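Local coordinates for outer membrane porin protein 32 (PDB 2FGQ), which forms anion-selective channels across the bacterial outer membrane as a homotrimeric beta-barrel porin, here with malate bound in the pore, at residues A[99-102]-A[103-106]; A[142-146]-A[147-151]; A[262-265]-A[266-269]. All blocks are in the same frame, centred on the assembly; numbering follows the deposited sequence.

In the fold
Contact 1 belongs to the inside of the barrel, its centre about 7 Å from that of the chain, whereas contacts 2 and 3 are hairpin turns centred about 22 and 21 Å from that point. In 99-106 a short helix runs out into a loop, held by backbone bonds to residues three back and by a buried tyrosine, and one threonine reaches malate. Contact 2, a surface turn, joins strands 137-141 and 148-155 through glycines and polar side chains; contact 3, partly buried, joins 253-264 to 269-281 through a bulged turn. Contacts 1 and 2 touch where Lys100 CE packs 3.3 Å from Asn149 OD1, while contacts 2 and 3, not touching, both reach the barrel sheet.

Contact 1 of 3, residues A[99-102]-A[103-106]; sequences QKLT and SYDL. With MLT (D-malate), chain H.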
ATOM      1  N   GLN A  99      -4.872 -18.033 -16.737  1.00 14.09           N
ATOM      2  CA  GLN A  99      -3.708 -18.668 -16.130  1.00 15.81           C
ATOM      3  C   GLN A  99      -3.110 -19.713 -17.070  1.00 15.00           C
ATOM      4  O   GLN A  99      -1.901 -19.763 -17.294  1.00 17.88           O
ATOM      5  CB  GLN A  99      -4.033 -19.279 -14.779  1.00 17.25           C
ATOM      6  CG  GLN A  99      -2.759 -19.681 -14.038  1.00 21.86           C
ATOM      7  CD  GLN A  99      -3.017 -20.233 -12.701  1.00 26.64           C
ATOM      8  OE1 GLN A  99      -2.898 -19.525 -11.706  1.00 29.58           O
ATOM      9  NE2 GLN A  99      -3.339 -21.518 -12.645  1.00 28.99           N
ATOM     10  N   LYS A 100      -3.970 -20.515 -17.665  1.00 12.84           N
ATOM     11  CA  LYS A 100      -3.473 -21.594 -18.498  1.00 11.63           C
ATOM     12  C   LYS A 100      -3.151 -21.128 -19.910  1.00 11.91           C
ATOM     13  O   LYS A 100      -2.133 -21.526 -20.469  1.00 14.81           O
ATOM     14  CB  LYS A 100      -4.510 -22.713 -18.539  1.00 11.98           C
ATOM     15  CG  LYS A 100      -3.972 -24.008 -19.158  1.00 13.47           C
ATOM     16  CD  LYS A 100      -2.919 -24.669 -18.291  1.00 14.29           C
ATOM     17  CE  LYS A 100      -2.672 -26.125 -18.666  1.00 16.34           C
ATOM     18  NZ  LYS A 100      -2.068 -26.232 -19.969  1.00 17.19           N
ATOM     19  N   LEU A 101      -4.004 -20.316 -20.505  1.00 12.48           N
ATOM     20  CA  LEU A 101      -3.844 -20.020 -21.928  1.00 12.58           C
ATOM     21  C   LEU A 101      -2.771 -18.941 -22.179  1.00 13.20           C
ATOM     22  O   LEU A 101      -2.152 -18.929 -23.239  1.00 13.77           O
ATOM     23  CB  LEU A 101      -5.162 -19.616 -22.570  1.00 12.17           C
ATOM     24  CG  LEU A 101      -6.084 -20.793 -22.942  1.00 11.59           C
ATOM     25  CD1 LEU A 101      -5.494 -21.535 -24.132  1.00 13.96           C
ATOM     26  CD2 LEU A 101      -6.373 -21.730 -21.815  1.00 14.79           C
ATOM     27  N   THR A 102      -2.515 -18.047 -21.227  1.00 14.86           N
ATOM     28  CA  THR A 102      -1.445 -17.073 -21.443  1.00 14.94           C
ATOM     29  C   THR A 102      -0.064 -17.752 -21.464  1.00 15.90           C
ATOM     30  O   THR A 102       0.878 -17.161 -21.925  1.00 16.40           O
ATOM     31  CB  THR A 102      -1.415 -15.906 -20.407  1.00 16.13           C
ATOM     32  OG1 THR A 102      -1.355 -16.405 -19.074  1.00 16.31           O
ATOM     33  CG2 THR A 102      -2.651 -15.081 -20.498  1.00 17.89           C
ATOM     34  N   SER A 103       0.035 -18.991 -20.989  1.00 15.56           N
ATOM     35  CA  SER A 103       1.301 -19.734 -21.047  1.00 18.22           C
ATOM     36  C   SER A 103       1.814 -19.965 -22.497  1.00 17.06           C
ATOM     37  O   SER A 103       3.011 -20.213 -22.691  1.00 20.41           O
ATOM     38  CB  SER A 103       1.185 -21.065 -20.292  1.00 19.16           C
ATOM     39  OG  SER A 103       0.475 -22.023 -21.100  1.00 24.95           O
ATOM     40  N   TYR A 104       0.949 -19.839 -23.498  1.00 15.44           N
ATOM     41  CA  TYR A 104       1.316 -20.011 -24.907  1.00 15.41           C
ATOM     42  C   TYR A 104       1.903 -18.750 -25.563  1.00 15.24           C
ATOM     43  O   TYR A 104       2.417 -18.794 -26.672  1.00 17.42           O
ATOM     44  CB  TYR A 104       0.110 -20.521 -25.710  1.00 13.81           C
ATOM     45  CG  TYR A 104      -0.349 -21.842 -25.197  1.00 13.81           C
ATOM     46  CD1 TYR A 104       0.360 -22.989 -25.499  1.00 14.77           C
ATOM     47  CD2 TYR A 104      -1.448 -21.946 -24.351  1.00 13.82           C
ATOM     48  CE1 TYR A 104       0.001 -24.183 -24.979  1.00 14.74           C
ATOM     49  CE2 TYR A 104      -1.845 -23.145 -23.849  1.00 14.04           C
ATOM     50  CZ  TYR A 104      -1.108 -24.283 -24.147  1.00 15.39           C
ATOM     51  OH  TYR A 104      -1.494 -25.512 -23.636  1.00 15.38           O
ATOM     52  N   ASP A 105       1.820 -17.623 -24.863  1.00 15.57           N
ATOM     53  CA  ASP A 105       2.406 -16.382 -25.312  1.00 16.42           C
ATOM     54  C   ASP A 105       3.887 -16.371 -24.945  1.00 17.19           C
ATOM     55  O   ASP A 105       4.241 -16.443 -23.773  1.00 18.53           O
ATOM     56  CB  ASP A 105       1.690 -15.264 -24.561  1.00 16.10           C
ATOM     57  CG  ASP A 105       2.034 -13.883 -25.022  1.00 17.27           C
ATOM     58  OD1 ASP A 105       2.900 -13.638 -25.874  1.00 17.61           O
ATOM     59  OD2 ASP A 105       1.386 -12.927 -24.523  1.00 18.92           O
ATOM     60  N   LEU A 106       4.755 -16.258 -25.936  1.00 17.08           N
ATOM     61  CA  LEU A 106       6.184 -16.302 -25.672  1.00 18.26           C
ATOM     62  C   LEU A 106       6.737 -15.094 -24.946  1.00 18.79           C
ATOM     63  O   LEU A 106       7.853 -15.149 -24.411  1.00 19.04           O
ATOM     64  CB  LEU A 106       6.909 -16.487 -26.993  1.00 18.86           C
ATOM     65  CG  LEU A 106       7.212 -17.906 -27.473  1.00 26.15           C
ATOM     66  CD1 LEU A 106       6.407 -18.983 -26.858  1.00 27.95           C
ATOM     67  CD2 LEU A 106       7.177 -17.903 -28.958  1.00 29.05           C
TER
HETATM   68  C1  MLT H 700       0.592 -11.470 -15.156  1.00 43.20           C
HETATM   69  O1  MLT H 700       1.734 -10.832 -15.439  1.00 42.17           O
HETATM   70  O2  MLT H 700       0.574 -12.567 -14.454  1.00 43.41           O
HETATM   71  C2  MLT H 700      -0.735 -11.039 -15.660  1.00 42.57           C
HETATM   72  O3  MLT H 700      -0.834  -9.638 -15.661  1.00 41.57           O
HETATM   73  C3  MLT H 700      -0.962 -11.685 -17.019  1.00 44.57           C
HETATM   74  C4  MLT H 700      -0.590 -13.145 -16.865  1.00 46.24           C
HETATM   75  O4  MLT H 700       0.407 -13.564 -16.122  1.00 49.99           O
HETATM   76  O5  MLT H 700      -1.250 -14.063 -17.453  1.00 41.26           O
HETATM   77  O   HOH W   1       3.922 -16.893 -21.068  1.00 46.55           O
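The short helix 96-101 inside the barrel of the porin unwinds here into a 3-10 turn beside the malate site. Tyr104 N donates to Leu101 O at 3.2 Å with a nearly straight N-H (168°), and Asp105 N donates to Thr102 O at 3.1 Å; both donors stand well above the carbonyl planes. Lys100 O is gripped more firmly by a side chain: Ser103 OG donates to it at 2.7 Å, approaching nearly end-on to the carbonyl, while Ser103 N adds a weak bond. Ser103 OG, held between its backbone N and carbonyl carbon (chi1 78°), folds back onto the preceding turn, a span a short serine side chain can make. Tyr104 crosses Leu101 obliquely, Leu101 CD1 lying 4.0 Å from Tyr104 CE2; Leu101 O sits at the ring edge and Ser103 OG stands above one face, toward its rim. The tyrosine hydroxyl is bonded to Ser184 and Ser186 of the barrel wall, and Lys100 NZ bonds to Ser186 and makes a salt bridge with Asp179. A leucine in place of Tyr104 would probably leave those two serines without their hydroxyl partner. Thr102 OG1 lies 2.9 Å from malate O5, but Ser98 O competes for its single proton, so which of the two acceptors takes it is not settled. A water donates to Thr102 O and Asp105 O, bridging the last turn. Thr36, Arg75 and Arg133 also bond malate, making a polar, arginine-bearing anion site of the kind suited to an anion-selective porin.

Contact 2 of 3, residues A[142-146]-A[147-151]; sequences TPNFG and GFNAG
A tight beta-hairpin with a type I' turn, Phe145 to Phe148, links neighbouring strands of the porin barrel. Backbone bonds close it: Phe145 and Phe148 form an antiparallel hydrogen-bonded pair, with Phe145 N to Phe148 O and Phe148 N to Phe145 O. Farther down, Thr142 N donates to Ala150 O at 3.0 Å. Glycines suit the corner, because Gly146 has positive phi and at Gly147 a side chain would clash with Gly146 O. Side chains supply the other polar bonds. Thr142 OG1 accepts from Ala150 N at 2.9 Å and donates to Pro143 O at 2.8 Å, so the hydroxyl replaces a carbonyl acceptor for Ala150 N while its proton goes to the carbonyl of the following residue. Asn144 swings its amide over Gly147, with CG anti to the backbone N (chi1 179°), and OD1 takes a weak bond from Gly147 N; its ND2 donates to Asp179 O on strand 171-179. Apolar contacts are few and lie on the surface: Pro143 CB rests over one face of the Phe145 ring, and Phe148 meets Tyr178 edge-to-face. Asn149 ND2 donates to Gly147 O at 3.0 Å, with that oxygen only 3° out of the Asn149 amide plane.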
ATOM      1  N   THR A 142      -7.294 -29.593 -10.975  1.00 12.91           N
ATOM      2  CA  THR A 142      -7.066 -31.029 -10.815  1.00 13.88           C
ATOM      3  C   THR A 142      -5.597 -31.344 -10.804  1.00 13.23           C
ATOM      4  O   THR A 142      -4.771 -30.556 -11.287  1.00 14.82           O
ATOM      5  CB  THR A 142      -7.690 -31.858 -11.966  1.00 14.64           C
ATOM      6  OG1 THR A 142      -6.957 -31.649 -13.179  1.00 13.83           O
ATOM      7  CG2 THR A 142      -9.143 -31.471 -12.272  1.00 15.34           C
ATOM      8  N   PRO A 143      -5.242 -32.529 -10.326  1.00 14.21           N
ATOM      9  CA  PRO A 143      -3.913 -33.051 -10.611  1.00 15.16           C
ATOM     10  C   PRO A 143      -3.757 -33.278 -12.140  1.00 14.86           C
ATOM     11  O   PRO A 143      -4.714 -33.225 -12.940  1.00 15.40           O
ATOM     12  CB  PRO A 143      -3.888 -34.396  -9.853  1.00 16.03           C
ATOM     13  CG  PRO A 143      -5.018 -34.310  -8.859  1.00 16.56           C
ATOM     14  CD  PRO A 143      -6.063 -33.487  -9.578  1.00 15.00           C
ATOM     15  N   ASN A 144      -2.522 -33.496 -12.536  1.00 14.50           N
ATOM     16  CA  ASN A 144      -2.219 -33.943 -13.909  1.00 14.24           C
ATOM     17  C   ASN A 144      -2.137 -35.476 -13.837  1.00 14.50           C
ATOM     18  O   ASN A 144      -1.260 -36.014 -13.151  1.00 15.67           O
ATOM     19  CB  ASN A 144      -0.926 -33.316 -14.400  1.00 13.96           C
ATOM     20  CG  ASN A 144      -0.540 -33.758 -15.813  1.00 13.25           C
ATOM     21  OD1 ASN A 144      -0.683 -34.939 -16.174  1.00 15.87           O
ATOM     22  ND2 ASN A 144      -0.012 -32.820 -16.604  1.00 15.37           N
ATOM     23  N   PHE A 145      -3.036 -36.152 -14.542  1.00 14.88           N
ATOM     24  CA  PHE A 145      -3.053 -37.629 -14.632  1.00 16.44           C
ATOM     25  C   PHE A 145      -2.816 -38.023 -16.073  1.00 15.95           C
ATOM     26  O   PHE A 145      -3.647 -37.763 -16.966  1.00 17.19           O
ATOM     27  CB  PHE A 145      -4.384 -38.197 -14.166  1.00 18.38           C
ATOM     28  CG  PHE A 145      -4.626 -38.053 -12.670  1.00 22.29           C
ATOM     29  CD1 PHE A 145      -3.778 -38.668 -11.732  1.00 26.67           C
ATOM     30  CD2 PHE A 145      -5.708 -37.326 -12.208  1.00 24.82           C
ATOM     31  CE1 PHE A 145      -4.011 -38.534 -10.343  1.00 26.60           C
ATOM     32  CE2 PHE A 145      -5.962 -37.217 -10.837  1.00 25.43           C
ATOM     33  CZ  PHE A 145      -5.104 -37.820  -9.905  1.00 24.62           C
ATOM     34  N   GLY A 146      -1.661 -38.618 -16.321  1.00 16.04           N
ATOM     35  CA  GLY A 146      -1.331 -39.095 -17.641  1.00 15.57           C
ATOM     36  C   GLY A 146      -1.275 -37.982 -18.666  1.00 15.39           C
ATOM     37  O   GLY A 146      -1.491 -38.239 -19.833  1.00 15.81           O
ATOM     38  N   GLY A 147      -0.945 -36.758 -18.230  1.00 14.61           N
ATOM     39  CA  GLY A 147      -0.909 -35.572 -19.066  1.00 13.56           C
ATOM     40  C   GLY A 147      -2.161 -34.703 -18.987  1.00 13.24           C
ATOM     41  O   GLY A 147      -2.105 -33.496 -19.207  1.00 12.60           O
ATOM     42  N   PHE A 148      -3.298 -35.299 -18.677  1.00 12.55           N
ATOM     43  CA  PHE A 148      -4.570 -34.589 -18.677  1.00 12.86           C
ATOM     44  C   PHE A 148      -4.746 -33.797 -17.407  1.00 13.34           C
ATOM     45  O   PHE A 148      -4.491 -34.287 -16.315  1.00 13.94           O
ATOM     46  CB  PHE A 148      -5.743 -35.549 -18.902  1.00 14.53           C
ATOM     47  CG  PHE A 148      -5.715 -36.190 -20.256  1.00 16.64           C
ATOM     48  CD1 PHE A 148      -6.129 -35.488 -21.375  1.00 17.99           C
ATOM     49  CD2 PHE A 148      -5.194 -37.465 -20.415  1.00 21.64           C
ATOM     50  CE1 PHE A 148      -6.057 -36.051 -22.646  1.00 19.86           C
ATOM     51  CE2 PHE A 148      -5.127 -38.034 -21.683  1.00 22.05           C
ATOM     52  CZ  PHE A 148      -5.558 -37.314 -22.793  1.00 21.06           C
ATOM     53  N   ASN A 149      -5.242 -32.574 -17.576  1.00 12.41           N
ATOM     54  CA  ASN A 149      -5.404 -31.691 -16.424  1.00 12.36           C
ATOM     55  C   ASN A 149      -6.486 -30.672 -16.744  1.00 13.03           C
ATOM     56  O   ASN A 149      -6.736 -30.370 -17.892  1.00 12.80           O
ATOM     57  CB  ASN A 149      -4.075 -31.002 -16.035  1.00 13.15           C
ATOM     58  CG  ASN A 149      -3.496 -30.123 -17.138  1.00 13.10           C
ATOM     59  OD1 ASN A 149      -3.606 -28.872 -17.081  1.00 15.39           O
ATOM     60  ND2 ASN A 149      -2.824 -30.740 -18.125  1.00 14.04           N
ATOM     61  N   ALA A 150      -7.123 -30.147 -15.705  1.00 12.40           N
ATOM     62  CA  ALA A 150      -8.218 -29.195 -15.902  1.00 12.29           C
ATOM     63  C   ALA A 150      -8.279 -28.199 -14.764  1.00 11.40           C
ATOM     64  O   ALA A 150      -7.741 -28.419 -13.688  1.00 12.23           O
ATOM     65  CB  ALA A 150      -9.555 -29.905 -16.016  1.00 12.17           C
ATOM     66  N   GLY A 151      -8.956 -27.097 -15.032  1.00 11.65           N
ATOM     67  CA  GLY A 151      -9.146 -26.049 -14.039  1.00 11.54           C
ATOM     68  C   GLY A 151     -10.500 -25.387 -14.233  1.00 11.37           C
ATOM     69  O   GLY A 151     -11.010 -25.311 -15.364  1.00 12.65           O
TER
HETATM   70  O   HOH W   2      -4.908 -28.569 -13.210  1.00 16.29           O

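Contact 3 of 3, residues A[262-265]-A[266-269]; sequences YDQK and AIDS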
ATOM      1  N   TYR A 262      -5.411  -9.426 -35.083  1.00 13.17           N
ATOM      2  CA  TYR A 262      -6.624  -9.088 -34.359  1.00 13.65           C
ATOM      3  C   TYR A 262      -7.663  -8.604 -35.360  1.00 14.38           C
ATOM      4  O   TYR A 262      -7.513  -7.544 -35.975  1.00 16.02           O
ATOM      5  CB  TYR A 262      -6.324  -8.016 -33.301  1.00 13.49           C
ATOM      6  CG  TYR A 262      -5.152  -8.409 -32.454  1.00 12.94           C
ATOM      7  CD1 TYR A 262      -5.278  -9.404 -31.518  1.00 13.42           C
ATOM      8  CD2 TYR A 262      -3.896  -7.844 -32.654  1.00 13.41           C
ATOM      9  CE1 TYR A 262      -4.207  -9.816 -30.748  1.00 14.75           C
ATOM     10  CE2 TYR A 262      -2.806  -8.236 -31.878  1.00 13.54           C
ATOM     11  CZ  TYR A 262      -2.974  -9.212 -30.915  1.00 15.23           C
ATOM     12  OH  TYR A 262      -1.913  -9.643 -30.165  1.00 18.17           O
ATOM     13  N   ASP A 263      -8.692  -9.417 -35.512  1.00 14.40           N
ATOM     14  CA  ASP A 263      -9.782  -9.164 -36.433  1.00 15.34           C
ATOM     15  C   ASP A 263     -10.976  -8.640 -35.661  1.00 14.17           C
ATOM     16  O   ASP A 263     -11.705  -9.389 -35.020  1.00 13.22           O
ATOM     17  CB  ASP A 263     -10.113 -10.426 -37.199  1.00 15.53           C
ATOM     18  CG  ASP A 263     -11.094 -10.188 -38.314  1.00 20.42           C
ATOM     19  OD1 ASP A 263     -11.518  -9.024 -38.538  1.00 22.85           O
ATOM     20  OD2 ASP A 263     -11.477 -11.130 -39.021  1.00 26.46           O
ATOM     21  N   GLN A 264     -11.132  -7.321 -35.708  1.00 14.05           N
ATOM     22  CA  GLN A 264     -12.069  -6.576 -34.898  1.00 14.46           C
ATOM     23  C   GLN A 264     -13.344  -6.358 -35.690  1.00 14.68           C
ATOM     24  O   GLN A 264     -13.457  -5.406 -36.441  1.00 15.14           O
ATOM     25  CB  GLN A 264     -11.422  -5.249 -34.485  1.00 14.19           C
ATOM     26  CG  GLN A 264     -10.168  -5.476 -33.681  1.00 15.44           C
ATOM     27  CD  GLN A 264      -9.171  -4.334 -33.807  1.00 14.29           C
ATOM     28  OE1 GLN A 264      -8.231  -4.367 -34.664  1.00 18.13           O
ATOM     29  NE2 GLN A 264      -9.360  -3.322 -32.978  1.00 12.01           N
ATOM     30  N   LYS A 265     -14.297  -7.265 -35.523  1.00 14.75           N
ATOM     31  CA  LYS A 265     -15.490  -7.288 -36.395  1.00 16.15           C
ATOM     32  C   LYS A 265     -16.364  -6.081 -36.266  1.00 16.29           C
ATOM     33  O   LYS A 265     -17.011  -5.681 -37.238  1.00 17.99           O
ATOM     34  CB  LYS A 265     -16.328  -8.557 -36.211  1.00 16.59           C
ATOM     35  CG  LYS A 265     -15.548  -9.804 -36.428  1.00 17.91           C
ATOM     36  CD  LYS A 265     -15.061  -9.945 -37.851  1.00 20.72           C
ATOM     37  CE  LYS A 265     -14.721 -11.369 -38.204  1.00 24.56           C
ATOM     38  NZ  LYS A 265     -14.194 -11.483 -39.595  1.00 25.60           N
ATOM     39  N   ALA A 266     -16.407  -5.469 -35.093  1.00 16.31           N
ATOM     40  CA  ALA A 266     -17.318  -4.376 -34.890  1.00 17.69           C
ATOM     41  C   ALA A 266     -16.913  -3.136 -35.670  1.00 18.19           C
ATOM     42  O   ALA A 266     -17.763  -2.277 -35.899  1.00 20.93           O
ATOM     43  CB  ALA A 266     -17.444  -4.052 -33.393  1.00 18.76           C
ATOM     44  N   ILE A 267     -15.643  -3.017 -36.043  1.00 17.94           N
ATOM     45  CA  ILE A 267     -15.162  -1.909 -36.853  1.00 16.93           C
ATOM     46  C   ILE A 267     -14.632  -2.384 -38.219  1.00 17.07           C
ATOM     47  O   ILE A 267     -13.974  -1.620 -38.931  1.00 18.32           O
ATOM     48  CB  ILE A 267     -14.068  -1.088 -36.054  1.00 16.80           C
ATOM     49  CG1 ILE A 267     -12.946  -2.011 -35.585  1.00 14.90           C
ATOM     50  CG2 ILE A 267     -14.732  -0.407 -34.879  1.00 18.81           C
ATOM     51  CD1 ILE A 267     -11.698  -1.312 -35.192  1.00 15.68           C
ATOM     52  N   ASP A 268     -14.909  -3.638 -38.572  1.00 18.19           N
ATOM     53  CA  ASP A 268     -14.448  -4.279 -39.819  1.00 18.78           C
ATOM     54  C   ASP A 268     -12.980  -3.960 -40.098  1.00 17.64           C
ATOM     55  O   ASP A 268     -12.635  -3.558 -41.192  1.00 19.71           O
ATOM     56  CB  ASP A 268     -15.311  -3.881 -41.055  1.00 19.38           C
ATOM     57  CG  ASP A 268     -14.827  -4.589 -42.385  1.00 25.11           C
ATOM     58  OD1 ASP A 268     -14.903  -3.967 -43.495  1.00 30.08           O
ATOM     59  OD2 ASP A 268     -14.338  -5.764 -42.422  1.00 28.82           O
ATOM     60  N   SER A 269     -12.115  -4.142 -39.100  1.00 16.31           N
ATOM     61  CA  SER A 269     -10.723  -3.785 -39.243  1.00 16.10           C
ATOM     62  C   SER A 269      -9.811  -4.802 -38.588  1.00 15.84           C
ATOM     63  O   SER A 269     -10.113  -5.310 -37.517  1.00 16.91           O
ATOM     64  CB  SER A 269     -10.479  -2.429 -38.593  1.00 16.42           C
ATOM     65  OG  SER A 269     -11.280  -1.424 -39.197  1.00 17.10           O
TER
HETATM   66  O   HOH W   3     -12.561  -7.536 -40.235  1.00 43.14           O
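Gln264 and Ile267 run side by side and point the same way at a bulged hairpin turn. Ile267 CG1 lies 3.7 Å from Gln264 CB, so the aliphatic base of the glutamine is an apolar neighbour for the isoleucine, whose CD1 extends on beside NE2. CG1 comes there because it sits between the backbone N and carbonyl carbon of its residue (chi1 55°). The glutamine chain is extended beyond CG, carrying OE1 to Ser301 OG. On the backbone, Gln264 O accepts two donors from opposite faces of its plane, Ile267 N at 3.3 Å and Ser269 N at 3.2 Å, while Gln264 N donates to Ser269 O at 2.9 Å. Asp268 and Ser269 both face Gln264, which makes a G1 beta bulge. Ser269 turns its hydroxyl back on the loop, OG donating to Ile267 O at 2.7 Å from above the carbonyl plane; the short serine also lets OG bond Ala300 N. Lys265 bends at chi2 and folds back alongside the strand, where NZ forms a salt bridge with Asp263 OD2 at 2.8 Å, arriving from above the carboxylate plane. This bridge ties the residue at the turn to the strand that leads into it. The turn joins strand 253-264 to strand 269-281, and the backbones of Asp263 and Lys265 bond to Asn239 and Lys237 of strand 235-249 on the other edge.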